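Binary enterotoxin of Clostridium perfringens component a (Clostridium perfringens, PDB 5H04) is the ADP-ribosylating component of a binary enterotoxin and binds NAD(+) or NADH, NAD(+) probably serving as the ADP-ribose donor. Local coordinates at residues P311-N316 / K353-L358; K257-G262 / K336-T341. All blocks are in the same frame, centred on the assembly; numbering follows the deposited sequence.

Contact 1. Residues P311-N316 / K353-L358. With NAI (1,4-dihydronicotinamide adenine dinucleotide), chain B.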
ATOM      1  N   PRO A 311     -25.026  11.703   3.581  1.00 46.02           N
ATOM      2  CA  PRO A 311     -25.366  10.614   2.651  1.00 41.38           C
ATOM      3  C   PRO A 311     -24.180  10.180   1.816  1.00 39.11           C
ATOM      4  O   PRO A 311     -24.048   8.986   1.510  1.00 39.55           O
ATOM      5  CB  PRO A 311     -26.480  11.221   1.785  1.00 43.26           C
ATOM      6  CG  PRO A 311     -27.075  12.307   2.636  1.00 50.75           C
ATOM      7  CD  PRO A 311     -25.926  12.861   3.445  1.00 41.56           C
ATOM      8  N   ASP A 312     -23.301  11.124   1.460  1.00 37.79           N
ATOM      9  CA  ASP A 312     -22.098  10.849   0.683  1.00 47.39           C
ATOM     10  C   ASP A 312     -21.108   9.949   1.411  1.00 47.89           C
ATOM     11  O   ASP A 312     -20.210   9.394   0.764  1.00 37.63           O
ATOM     12  CB  ASP A 312     -21.416  12.163   0.314  1.00 35.75           C
ATOM     13  CG  ASP A 312     -22.191  12.943  -0.723  1.00 51.09           C
ATOM     14  OD1 ASP A 312     -23.196  12.404  -1.232  1.00 40.49           O
ATOM     15  OD2 ASP A 312     -21.785  14.080  -1.044  1.00 56.79           O
ATOM     16  N   TYR A 313     -21.247   9.794   2.725  1.00 39.15           N
ATOM     17  CA  TYR A 313     -20.381   8.934   3.520  1.00 38.66           C
ATOM     18  C   TYR A 313     -20.835   7.481   3.515  1.00 38.90           C
ATOM     19  O   TYR A 313     -20.185   6.635   4.140  1.00 36.68           O
ATOM     20  CB  TYR A 313     -20.318   9.465   4.958  1.00 38.75           C
ATOM     21  CG  TYR A 313     -19.269   8.829   5.843  1.00 37.37           C
ATOM     22  CD1 TYR A 313     -17.944   8.717   5.424  1.00 37.04           C
ATOM     23  CD2 TYR A 313     -19.597   8.376   7.116  1.00 37.56           C
ATOM     24  CE1 TYR A 313     -16.981   8.141   6.245  1.00 31.73           C
ATOM     25  CE2 TYR A 313     -18.640   7.806   7.950  1.00 33.05           C
ATOM     26  CZ  TYR A 313     -17.339   7.693   7.512  1.00 37.66           C
ATOM     27  OH  TYR A 313     -16.405   7.122   8.349  1.00 31.94           O
ATOM     28  N   ASP A 314     -21.936   7.161   2.835  1.00 37.20           N
ATOM     29  CA  ASP A 314     -22.418   5.781   2.791  1.00 38.52           C
ATOM     30  C   ASP A 314     -21.777   5.097   1.590  1.00 42.54           C
ATOM     31  O   ASP A 314     -22.289   5.143   0.471  1.00 38.97           O
ATOM     32  CB  ASP A 314     -23.941   5.713   2.737  1.00 46.05           C
ATOM     33  CG  ASP A 314     -24.453   4.281   2.592  1.00 43.15           C
ATOM     34  OD1 ASP A 314     -23.666   3.336   2.787  1.00 46.59           O
ATOM     35  OD2 ASP A 314     -25.655   4.069   2.347  1.00 54.25           O
ATOM     36  N   PHE A 315     -20.650   4.422   1.841  1.00 39.48           N
ATOM     37  CA  PHE A 315     -19.899   3.737   0.797  1.00 45.57           C
ATOM     38  C   PHE A 315     -20.486   2.370   0.455  1.00 39.38           C
ATOM     39  O   PHE A 315     -19.896   1.646  -0.346  1.00 40.87           O
ATOM     40  CB  PHE A 315     -18.423   3.628   1.210  1.00 36.03           C
ATOM     41  CG  PHE A 315     -17.771   4.966   1.479  1.00 33.32           C
ATOM     42  CD1 PHE A 315     -18.026   6.047   0.654  1.00 39.01           C
ATOM     43  CD2 PHE A 315     -16.918   5.143   2.561  1.00 30.14           C
ATOM     44  CE1 PHE A 315     -17.446   7.274   0.888  1.00 31.84           C
ATOM     45  CE2 PHE A 315     -16.322   6.379   2.801  1.00 30.45           C
ATOM     46  CZ  PHE A 315     -16.593   7.448   1.962  1.00 35.04           C
ATOM     47  N   ASN A 316     -21.677   2.051   0.956  1.00 35.55           N
ATOM     48  CA  ASN A 316     -22.319   0.777   0.619  1.00 42.58           C
ATOM     49  C   ASN A 316     -22.991   0.848  -0.762  1.00 51.28           C
ATOM     50  O   ASN A 316     -23.365  -0.166  -1.351  1.00 61.45           O
ATOM     51  CB  ASN A 316     -23.341   0.389   1.688  1.00 47.01           C
ATOM     52  CG  ASN A 316     -22.765  -0.543   2.734  1.00 51.39           C
ATOM     53  OD1 ASN A 316     -21.713  -1.150   2.531  1.00 44.33           O
ATOM     54  ND2 ASN A 316     -23.452  -0.663   3.865  1.00 40.67           N
ATOM     55  N   LYS A 353     -15.280   1.682  13.520  1.00 29.83           N
ATOM     56  CA  LYS A 353     -16.250   1.963  12.476  1.00 29.30           C
ATOM     57  C   LYS A 353     -15.816   3.051  11.502  1.00 33.41           C
ATOM     58  O   LYS A 353     -16.519   3.270  10.511  1.00 27.84           O
ATOM     59  CB  LYS A 353     -17.604   2.325  13.099  1.00 30.96           C
ATOM     60  CG  LYS A 353     -18.167   1.184  13.940  1.00 38.31           C
ATOM     61  CD  LYS A 353     -19.689   1.187  14.017  1.00 48.07           C
ATOM     62  CE  LYS A 353     -20.193  -0.063  14.748  1.00 44.76           C
ATOM     63  NZ  LYS A 353     -21.673  -0.158  14.751  1.00 50.70           N
ATOM     64  N   ARG A 354     -14.691   3.733  11.733  1.00 27.40           N
ATOM     65  CA  ARG A 354     -14.230   4.696  10.738  1.00 22.91           C
ATOM     66  C   ARG A 354     -14.037   3.994   9.401  1.00 24.18           C
ATOM     67  O   ARG A 354     -13.535   2.871   9.343  1.00 23.89           O
ATOM     68  CB  ARG A 354     -12.927   5.368  11.187  1.00 25.70           C
ATOM     69  CG  ARG A 354     -13.087   6.172  12.470  1.00 27.45           C
ATOM     70  CD  ARG A 354     -11.898   7.047  12.754  1.00 25.68           C
ATOM     71  NE  ARG A 354     -12.087   7.765  14.020  1.00 30.14           N
ATOM     72  CZ  ARG A 354     -11.151   8.486  14.625  1.00 33.14           C
ATOM     73  NH1 ARG A 354      -9.935   8.589  14.096  1.00 25.47           N
ATOM     74  NH2 ARG A 354     -11.429   9.094  15.773  1.00 29.42           N
ATOM     75  N   LYS A 355     -14.470   4.648   8.323  1.00 24.06           N
ATOM     76  CA  LYS A 355     -14.534   4.007   7.013  1.00 23.95           C
ATOM     77  C   LYS A 355     -13.369   4.364   6.099  1.00 26.37           C
ATOM     78  O   LYS A 355     -13.325   3.877   4.968  1.00 24.39           O
ATOM     79  CB  LYS A 355     -15.842   4.364   6.303  1.00 24.95           C
ATOM     80  CG  LYS A 355     -17.105   3.977   7.060  1.00 26.76           C
ATOM     81  CD  LYS A 355     -18.319   4.504   6.328  1.00 30.50           C
ATOM     82  CE  LYS A 355     -19.594   4.214   7.099  1.00 34.68           C
ATOM     83  NZ  LYS A 355     -20.756   4.898   6.460  1.00 35.00           N
ATOM     84  N   LEU A 356     -12.430   5.187   6.558  1.00 22.09           N
ATOM     85  CA  LEU A 356     -11.351   5.707   5.726  1.00 20.87           C
ATOM     86  C   LEU A 356     -10.032   5.283   6.348  1.00 25.16           C
ATOM     87  O   LEU A 356      -9.741   5.646   7.494  1.00 25.55           O
ATOM     88  CB  LEU A 356     -11.452   7.226   5.608  1.00 21.94           C
ATOM     89  CG  LEU A 356     -12.759   7.672   4.945  1.00 22.91           C
ATOM     90  CD1 LEU A 356     -13.003   9.137   5.217  1.00 28.94           C
ATOM     91  CD2 LEU A 356     -12.743   7.392   3.431  1.00 23.28           C
ATOM     92  N   ILE A 357      -9.262   4.488   5.609  1.00 21.18           N
ATOM     93  CA  ILE A 357      -8.027   3.890   6.097  1.00 18.01           C
ATOM     94  C   ILE A 357      -6.882   4.515   5.308  1.00 20.05           C
ATOM     95  O   ILE A 357      -6.685   4.205   4.129  1.00 19.67           O
ATOM     96  CB  ILE A 357      -8.037   2.362   5.944  1.00 21.58           C
ATOM     97  CG1 ILE A 357      -9.272   1.751   6.635  1.00 20.74           C
ATOM     98  CG2 ILE A 357      -6.746   1.764   6.493  1.00 16.45           C
ATOM     99  CD1 ILE A 357      -9.458   0.244   6.361  1.00 19.72           C
ATOM    100  N   LEU A 358      -6.121   5.389   5.959  1.00 17.76           N
ATOM    101  CA  LEU A 358      -4.927   5.952   5.341  1.00 18.86           C
ATOM    102  C   LEU A 358      -3.818   4.909   5.318  1.00 19.44           C
ATOM    103  O   LEU A 358      -3.547   4.266   6.332  1.00 19.66           O
ATOM    104  CB  LEU A 358      -4.461   7.178   6.113  1.00 18.06           C
ATOM    105  CG  LEU A 358      -3.304   7.992   5.511  1.00 22.33           C
ATOM    106  CD1 LEU A 358      -3.772   8.733   4.279  1.00 26.64           C
ATOM    107  CD2 LEU A 358      -2.730   8.974   6.536  1.00 19.27           C
TER
HETATM  108  PA  NAI B 501      -7.483  13.167  16.134  1.00 27.24           P
HETATM  109  O1A NAI B 501      -7.279  14.504  16.911  1.00 24.92           O
HETATM  110  O2A NAI B 501      -6.562  13.071  14.905  1.00 25.39           O
HETATM  111  O5B NAI B 501      -9.010  13.045  15.598  1.00 29.32           O
HETATM  112  C5B NAI B 501     -10.136  13.167  16.450  1.00 31.04           C
HETATM  113  C4B NAI B 501     -11.307  13.678  15.554  1.00 30.18           C
HETATM  114  O4B NAI B 501     -10.843  14.977  14.830  1.00 27.07           O
HETATM  115  C3B NAI B 501     -11.595  12.838  14.640  1.00 30.65           C
HETATM  116  O3B NAI B 501     -13.023  12.806  14.377  1.00 27.07           O
HETATM  117  C2B NAI B 501     -10.859  13.373  13.262  1.00 23.43           C
HETATM  118  O2B NAI B 501     -11.570  12.831  12.112  1.00 27.43           O
HETATM  119  C1B NAI B 501     -10.880  14.645  13.320  1.00 31.38           C
HETATM  120  N9A NAI B 501      -9.667  15.223  12.725  1.00 28.62           N
HETATM  121  C8A NAI B 501      -8.376  14.974  13.053  1.00 27.37           C
HETATM  122  N7A NAI B 501      -7.600  15.742  12.215  1.00 33.14           N
HETATM  123  C5A NAI B 501      -8.438  16.454  11.385  1.00 30.04           C
HETATM  124  C6A NAI B 501      -8.171  17.355  10.379  1.00 33.03           C
HETATM  125  N6A NAI B 501      -6.976  17.882   9.820  1.00 31.46           N
HETATM  126  N1A NAI B 501      -9.195  17.920   9.699  1.00 29.54           N
HETATM  127  C2A NAI B 501     -10.486  17.594  10.008  1.00 32.74           C
HETATM  128  N3A NAI B 501     -10.761  16.703  11.021  1.00 29.24           N
HETATM  129  C4A NAI B 501      -9.731  16.141  11.700  1.00 32.70           C
HETATM  130  O3  NAI B 501      -7.246  11.927  17.117  1.00 21.99           O
HETATM  131  PN  NAI B 501      -7.741  10.416  16.892  1.00 28.45           P
HETATM  132  O1N NAI B 501      -7.514   9.926  15.518  1.00 29.53           O
HETATM  133  O2N NAI B 501      -9.239  10.239  17.208  1.00 26.50           O
HETATM  134  O5D NAI B 501      -6.819   9.548  17.875  1.00 34.50           O
HETATM  135  C5D NAI B 501      -7.007   9.624  19.240  1.00 31.08           C
HETATM  136  C4D NAI B 501      -5.937   8.915  19.923  1.00 32.92           C
HETATM  137  O4D NAI B 501      -5.757   7.708  19.390  1.00 29.58           O
HETATM  138  C3D NAI B 501      -4.499   9.732  19.789  1.00 36.87           C
HETATM  139  O3D NAI B 501      -3.761   9.555  21.090  1.00 29.69           O
HETATM  140  C2D NAI B 501      -3.906   9.185  18.853  1.00 32.70           C
HETATM  141  O2D NAI B 501      -2.431   9.345  18.914  1.00 35.31           O
HETATM  142  C1D NAI B 501      -4.329   7.628  18.995  1.00 30.86           C
HETATM  143  N1N NAI B 501      -4.183   6.945  17.877  1.00 33.48           N
HETATM  144  C2N NAI B 501      -4.937   7.253  16.690  1.00 25.91           C
HETATM  145  C3N NAI B 501      -4.774   6.385  15.444  1.00 26.93           C
HETATM  146  C7N NAI B 501      -5.751   6.430  14.324  1.00 30.92           C
HETATM  147  O7N NAI B 501      -5.643   5.565  13.432  1.00 26.27           O
HETATM  148  N7N NAI B 501      -6.760   7.403  14.271  1.00 25.07           N
HETATM  149  C4N NAI B 501      -3.563   5.461  15.296  1.00 32.67           C
HETATM  150  C5N NAI B 501      -3.100   4.938  16.652  1.00 36.94           C
HETATM  151  C6N NAI B 501      -3.254   5.844  17.867  1.00 32.63           C
HETATM  152  O   HOH W   1     -21.396   2.984   4.499  1.00 36.44           O
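K355 lies across one face of the Y313 ring, its methylene chain doing most of the touching. CD sits over that face, 3.8 Å from the ring centroid, a CH-pi contact displaced toward the rim. The chain continues, extended beyond CG, until NZ reaches Y313 O at 3.0 Å, arriving from above the carbonyl plane with a C=O...N angle of 134°. NZ also makes an off-centre cation-pi contact with the same ring and donates to a water that in turn donates to D314 OD1. A long lysine suits this place because its stem can cover an aromatic face while its ammonium joins backbone oxygen and water beyond it. A chi1 of -169° swings the Y313 ring under the lysine stem, which it crosses obliquely, and brings OH to K355 N, 3.1 Å away, whose hydrogen bond it accepts. Tyrosine fits here: its face packs on methylenes while its OH takes a backbone N-H. The ring is thus tied to the residue just before strand 356-362, which lies in the five-stranded mixed sheet of the ADP-ribosyltransferase region, between strands 293-299 and 409-418. F315 presents its ring edge to K355 CB, and its CE2 meets L356 CD2 at 3.8 Å, the two apolar side chains crossing at about a right angle. D314 forms an Asx turn, OD1 accepting from N316 N. R354 instead turns away toward the dinucleotide: its extended chain delivers NH1 to O1N and NH2 to O2N (2.9 Å), two nearly straight bonds that a planar guanidinium can offer side by side to one phosphate.

Contact 2. Residues K257-G262 / K336-T341. With NAI (1,4-dihydronicotinamide adenine dinucleotide), chain B.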
ATOM      1  N   LYS A 257      -8.041  20.129  17.469  1.00 32.01           N
ATOM      2  CA  LYS A 257      -9.150  21.039  17.196  1.00 31.13           C
ATOM      3  C   LYS A 257      -8.648  22.467  17.017  1.00 30.32           C
ATOM      4  O   LYS A 257      -9.060  23.166  16.081  1.00 34.62           O
ATOM      5  CB  LYS A 257     -10.178  20.960  18.326  1.00 36.63           C
ATOM      6  CG  LYS A 257     -11.546  21.523  18.000  1.00 44.84           C
ATOM      7  CD  LYS A 257     -12.548  21.142  19.089  1.00 47.02           C
ATOM      8  CE  LYS A 257     -12.612  19.624  19.266  1.00 46.04           C
ATOM      9  NZ  LYS A 257     -13.713  19.196  20.201  1.00 58.76           N
ATOM     10  N   TYR A 258      -7.725  22.908  17.884  1.00 31.32           N
ATOM     11  CA  TYR A 258      -7.193  24.264  17.778  1.00 36.75           C
ATOM     12  C   TYR A 258      -6.391  24.445  16.492  1.00 34.02           C
ATOM     13  O   TYR A 258      -6.549  25.447  15.786  1.00 33.79           O
ATOM     14  CB  TYR A 258      -6.336  24.596  19.004  1.00 35.39           C
ATOM     15  CG  TYR A 258      -5.644  25.942  18.903  1.00 42.04           C
ATOM     16  CD1 TYR A 258      -6.305  27.114  19.259  1.00 49.24           C
ATOM     17  CD2 TYR A 258      -4.334  26.042  18.444  1.00 35.12           C
ATOM     18  CE1 TYR A 258      -5.685  28.342  19.158  1.00 45.70           C
ATOM     19  CE2 TYR A 258      -3.705  27.268  18.336  1.00 44.23           C
ATOM     20  CZ  TYR A 258      -4.385  28.414  18.699  1.00 50.97           C
ATOM     21  OH  TYR A 258      -3.766  29.635  18.601  1.00 47.58           O
ATOM     22  N   LEU A 259      -5.516  23.487  16.174  1.00 26.96           N
ATOM     23  CA  LEU A 259      -4.727  23.606  14.951  1.00 30.87           C
ATOM     24  C   LEU A 259      -5.620  23.644  13.716  1.00 32.35           C
ATOM     25  O   LEU A 259      -5.290  24.315  12.731  1.00 31.05           O
ATOM     26  CB  LEU A 259      -3.725  22.454  14.856  1.00 29.58           C
ATOM     27  CG  LEU A 259      -2.476  22.594  15.737  1.00 34.10           C
ATOM     28  CD1 LEU A 259      -1.772  21.245  15.914  1.00 27.60           C
ATOM     29  CD2 LEU A 259      -1.516  23.653  15.173  1.00 30.83           C
ATOM     30  N   LEU A 260      -6.765  22.961  13.769  1.00 29.91           N
ATOM     31  CA  LEU A 260      -7.660  22.902  12.618  1.00 28.48           C
ATOM     32  C   LEU A 260      -8.365  24.235  12.392  1.00 30.88           C
ATOM     33  O   LEU A 260      -8.406  24.740  11.262  1.00 32.97           O
ATOM     34  CB  LEU A 260      -8.677  21.776  12.813  1.00 27.60           C
ATOM     35  CG  LEU A 260      -9.702  21.567  11.695  1.00 31.90           C
ATOM     36  CD1 LEU A 260      -8.999  21.364  10.359  1.00 40.49           C
ATOM     37  CD2 LEU A 260     -10.626  20.382  12.005  1.00 30.83           C
ATOM     38  N   ASP A 261      -8.924  24.829  13.466  1.00 41.92           N
ATOM     39  CA  ASP A 261      -9.727  26.038  13.297  1.00 43.77           C
ATOM     40  C   ASP A 261      -9.736  26.955  14.519  1.00 44.44           C
ATOM     41  O   ASP A 261     -10.691  27.724  14.676  1.00 46.12           O
ATOM     42  CB  ASP A 261     -11.188  25.675  12.938  1.00 41.81           C
ATOM     43  CG  ASP A 261     -11.854  24.789  13.981  1.00 43.85           C
ATOM     44  OD1 ASP A 261     -11.589  24.959  15.197  1.00 48.76           O
ATOM     45  OD2 ASP A 261     -12.661  23.919  13.579  1.00 50.54           O
ATOM     46  N   GLY A 262      -8.736  26.881  15.399  1.00 42.16           N
ATOM     47  CA  GLY A 262      -8.609  27.842  16.481  1.00 40.54           C
ATOM     48  C   GLY A 262      -9.558  27.686  17.652  1.00 46.23           C
ATOM     49  O   GLY A 262      -9.585  28.565  18.518  1.00 54.36           O
ATOM     50  N   LYS A 336      -3.339  20.575   8.665  1.00 26.90           N
ATOM     51  CA  LYS A 336      -2.979  21.550   9.687  1.00 23.05           C
ATOM     52  C   LYS A 336      -2.697  20.906  11.032  1.00 27.39           C
ATOM     53  O   LYS A 336      -2.037  21.526  11.877  1.00 26.31           O
ATOM     54  CB  LYS A 336      -4.098  22.581   9.848  1.00 27.01           C
ATOM     55  CG  LYS A 336      -4.517  23.228   8.542  1.00 28.95           C
ATOM     56  CD  LYS A 336      -5.668  24.205   8.742  1.00 35.35           C
ATOM     57  CE  LYS A 336      -5.214  25.447   9.487  1.00 49.79           C
ATOM     58  NZ  LYS A 336      -6.307  26.458   9.560  1.00 53.92           N
ATOM     59  N   THR A 337      -3.163  19.683  11.239  1.00 20.93           N
ATOM     60  CA  THR A 337      -3.080  19.018  12.528  1.00 25.01           C
ATOM     61  C   THR A 337      -1.794  18.212  12.643  1.00 23.59           C
ATOM     62  O   THR A 337      -1.117  17.922  11.649  1.00 20.41           O
ATOM     63  CB  THR A 337      -4.288  18.089  12.708  1.00 22.21           C
ATOM     64  OG1 THR A 337      -4.448  17.294  11.526  1.00 23.94           O
ATOM     65  CG2 THR A 337      -5.555  18.892  12.935  1.00 26.86           C
ATOM     66  N   PHE A 338      -1.453  17.842  13.876  1.00 20.32           N
ATOM     67  CA  PHE A 338      -0.564  16.700  14.025  1.00 21.71           C
ATOM     68  C   PHE A 338      -1.288  15.480  13.463  1.00 17.35           C
ATOM     69  O   PHE A 338      -2.517  15.404  13.491  1.00 23.09           O
ATOM     70  CB  PHE A 338      -0.183  16.457  15.499  1.00 19.42           C
ATOM     71  CG  PHE A 338       0.617  17.556  16.127  1.00 19.40           C
ATOM     72  CD1 PHE A 338       1.951  17.752  15.779  1.00 17.10           C
ATOM     73  CD2 PHE A 338       0.053  18.367  17.113  1.00 22.08           C
ATOM     74  CE1 PHE A 338       2.699  18.762  16.363  1.00 18.95           C
ATOM     75  CE2 PHE A 338       0.795  19.381  17.720  1.00 23.23           C
ATOM     76  CZ  PHE A 338       2.122  19.587  17.339  1.00 22.04           C
ATOM     77  N   ILE A 339      -0.532  14.529  12.924  1.00 15.80           N
ATOM     78  CA  ILE A 339      -1.114  13.317  12.353  1.00 17.45           C
ATOM     79  C   ILE A 339      -0.748  12.134  13.237  1.00 21.39           C
ATOM     80  O   ILE A 339       0.411  11.687  13.244  1.00 16.68           O
ATOM     81  CB  ILE A 339      -0.651  13.059  10.918  1.00 16.46           C
ATOM     82  CG1 ILE A 339      -0.692  14.359  10.094  1.00 21.81           C
ATOM     83  CG2 ILE A 339      -1.533  11.963  10.309  1.00 18.45           C
ATOM     84  CD1 ILE A 339      -0.225  14.187   8.642  1.00 20.22           C
ATOM     85  N   SER A 340      -1.744  11.593  13.941  1.00 19.89           N
ATOM     86  CA  SER A 340      -1.564  10.341  14.675  1.00 18.29           C
ATOM     87  C   SER A 340      -1.722   9.158  13.719  1.00 18.80           C
ATOM     88  O   SER A 340      -2.802   8.952  13.151  1.00 20.93           O
ATOM     89  CB  SER A 340      -2.569  10.236  15.823  1.00 19.33           C
ATOM     90  OG  SER A 340      -2.211  11.109  16.891  1.00 19.21           O
ATOM     91  N   THR A 341      -0.649   8.386  13.540  1.00 19.44           N
ATOM     92  CA  THR A 341      -0.644   7.189  12.707  1.00 20.57           C
ATOM     93  C   THR A 341      -0.133   6.016  13.535  1.00 23.55           C
ATOM     94  O   THR A 341       0.329   6.175  14.666  1.00 18.76           O
ATOM     95  CB  THR A 341       0.225   7.348  11.444  1.00 18.70           C
ATOM     96  OG1 THR A 341       1.615   7.310  11.811  1.00 16.48           O
ATOM     97  CG2 THR A 341      -0.078   8.658  10.734  1.00 18.78           C
TER
HETATM   98  PA  NAI B 501      -7.483  13.167  16.134  1.00 27.24           P
HETATM   99  O1A NAI B 501      -7.279  14.504  16.911  1.00 24.92           O
HETATM  100  O2A NAI B 501      -6.562  13.071  14.905  1.00 25.39           O
HETATM  101  O5B NAI B 501      -9.010  13.045  15.598  1.00 29.32           O
HETATM  102  C5B NAI B 501     -10.136  13.167  16.450  1.00 31.04           C
HETATM  103  C4B NAI B 501     -11.307  13.678  15.554  1.00 30.18           C
HETATM  104  O4B NAI B 501     -10.843  14.977  14.830  1.00 27.07           O
HETATM  105  C3B NAI B 501     -11.595  12.838  14.640  1.00 30.65           C
HETATM  106  O3B NAI B 501     -13.023  12.806  14.377  1.00 27.07           O
HETATM  107  C2B NAI B 501     -10.859  13.373  13.262  1.00 23.43           C
HETATM  108  O2B NAI B 501     -11.570  12.831  12.112  1.00 27.43           O
HETATM  109  C1B NAI B 501     -10.880  14.645  13.320  1.00 31.38           C
HETATM  110  N9A NAI B 501      -9.667  15.223  12.725  1.00 28.62           N
HETATM  111  C8A NAI B 501      -8.376  14.974  13.053  1.00 27.37           C
HETATM  112  N7A NAI B 501      -7.600  15.742  12.215  1.00 33.14           N
HETATM  113  C5A NAI B 501      -8.438  16.454  11.385  1.00 30.04           C
HETATM  114  C6A NAI B 501      -8.171  17.355  10.379  1.00 33.03           C
HETATM  115  N6A NAI B 501      -6.976  17.882   9.820  1.00 31.46           N
HETATM  116  N1A NAI B 501      -9.195  17.920   9.699  1.00 29.54           N
HETATM  117  C2A NAI B 501     -10.486  17.594  10.008  1.00 32.74           C
HETATM  118  N3A NAI B 501     -10.761  16.703  11.021  1.00 29.24           N
HETATM  119  C4A NAI B 501      -9.731  16.141  11.700  1.00 32.70           C
HETATM  120  O3  NAI B 501      -7.246  11.927  17.117  1.00 21.99           O
HETATM  121  PN  NAI B 501      -7.741  10.416  16.892  1.00 28.45           P
HETATM  122  O1N NAI B 501      -7.514   9.926  15.518  1.00 29.53           O
HETATM  123  O2N NAI B 501      -9.239  10.239  17.208  1.00 26.50           O
HETATM  124  O5D NAI B 501      -6.819   9.548  17.875  1.00 34.50           O
HETATM  125  C5D NAI B 501      -7.007   9.624  19.240  1.00 31.08           C
HETATM  126  C4D NAI B 501      -5.937   8.915  19.923  1.00 32.92           C
HETATM  127  O4D NAI B 501      -5.757   7.708  19.390  1.00 29.58           O
HETATM  128  C3D NAI B 501      -4.499   9.732  19.789  1.00 36.87           C
HETATM  129  O3D NAI B 501      -3.761   9.555  21.090  1.00 29.69           O
HETATM  130  C2D NAI B 501      -3.906   9.185  18.853  1.00 32.70           C
HETATM  131  O2D NAI B 501      -2.431   9.345  18.914  1.00 35.31           O
HETATM  132  C1D NAI B 501      -4.329   7.628  18.995  1.00 30.86           C
HETATM  133  N1N NAI B 501      -4.183   6.945  17.877  1.00 33.48           N
HETATM  134  C2N NAI B 501      -4.937   7.253  16.690  1.00 25.91           C
HETATM  135  C3N NAI B 501      -4.774   6.385  15.444  1.00 26.93           C
HETATM  136  C7N NAI B 501      -5.751   6.430  14.324  1.00 30.92           C
HETATM  137  O7N NAI B 501      -5.643   5.565  13.432  1.00 26.27           O
HETATM  138  N7N NAI B 501      -6.760   7.403  14.271  1.00 25.07           N
HETATM  139  C4N NAI B 501      -3.563   5.461  15.296  1.00 32.67           C
HETATM  140  C5N NAI B 501      -3.100   4.938  16.652  1.00 36.94           C
HETATM  141  C6N NAI B 501      -3.254   5.844  17.867  1.00 32.63           C
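The hydroxyl of T337 accepts a hydrogen bond from the adenine amino group of the bound dinucleotide, OG1 lying 3.1 Å from N6A with an N-H...O angle of 161°. With chi1 at 48°, OG1 stands between the backbone N and the carbonyl carbon, while CG2 lies anti to the carbonyl carbon. That methyl packs near N6A and N7A, 3.6 Å from N6A, and also meets L260 CB from the helix. Both methyls of L260 lie over one face of the adenine, CD2 3.4 Å from C2A and CD1 near N1A. A leucine suits this place, since its forked end offers the base an apolar surface.

L259 points at the other segment. Its CD1 touches the F338 ring obliquely, 3.6 Å from CD2 of that ring, and the two side chains cross at a slant. The phenylalanine is also packed by I255 of the same helix and I280 of helix 270-284, while H387 makes an edge-to-face contact with it, so a large flat apolar group fits well among these neighbours. K336 reaches the helix by bending at chi3 (70°), which carries NZ to L260 O at 3.2 Å, above the carbonyl plane. A positive charge here, near the C-terminal end of helix 238-261, would probably interact favourably with the negative end of the helix dipole. Farther along, S340 OG lies 2.7 Å from O2D of the nicotinamide ribose. L260 and T337 thus form part of the adenine end of the NAD-binding cleft, while strand 339-342 carries S340 and T341 on to the nicotinamide side, a position consistent with the S-T-S motif of ADP-ribosyltransferase toxins.

In the fold
Contacts 1 and 2 lie about 21 Å apart, centre to centre, although their nearest atoms come within about 5 Å without touching. Their segments alternate along the chain: 257-262, 311-316, 336-341, then 353-358. Strand 339-342, from the three-stranded antiparallel sheet, is followed directly by strand 356-362 of the five-stranded mixed sheet, so the two sheets are linked here. All four segments fall in the second ADP-ribosyltransferase exoenzyme family region, and both contacts touch the same dinucleotide. Contact 2 reaches the adenine and the nicotinamide-side ribose, whereas contact 1 reaches the phosphate through R354 alone. Three of the four segments touch the ligand; 311-316 instead packs on K355 and L356, next to R354.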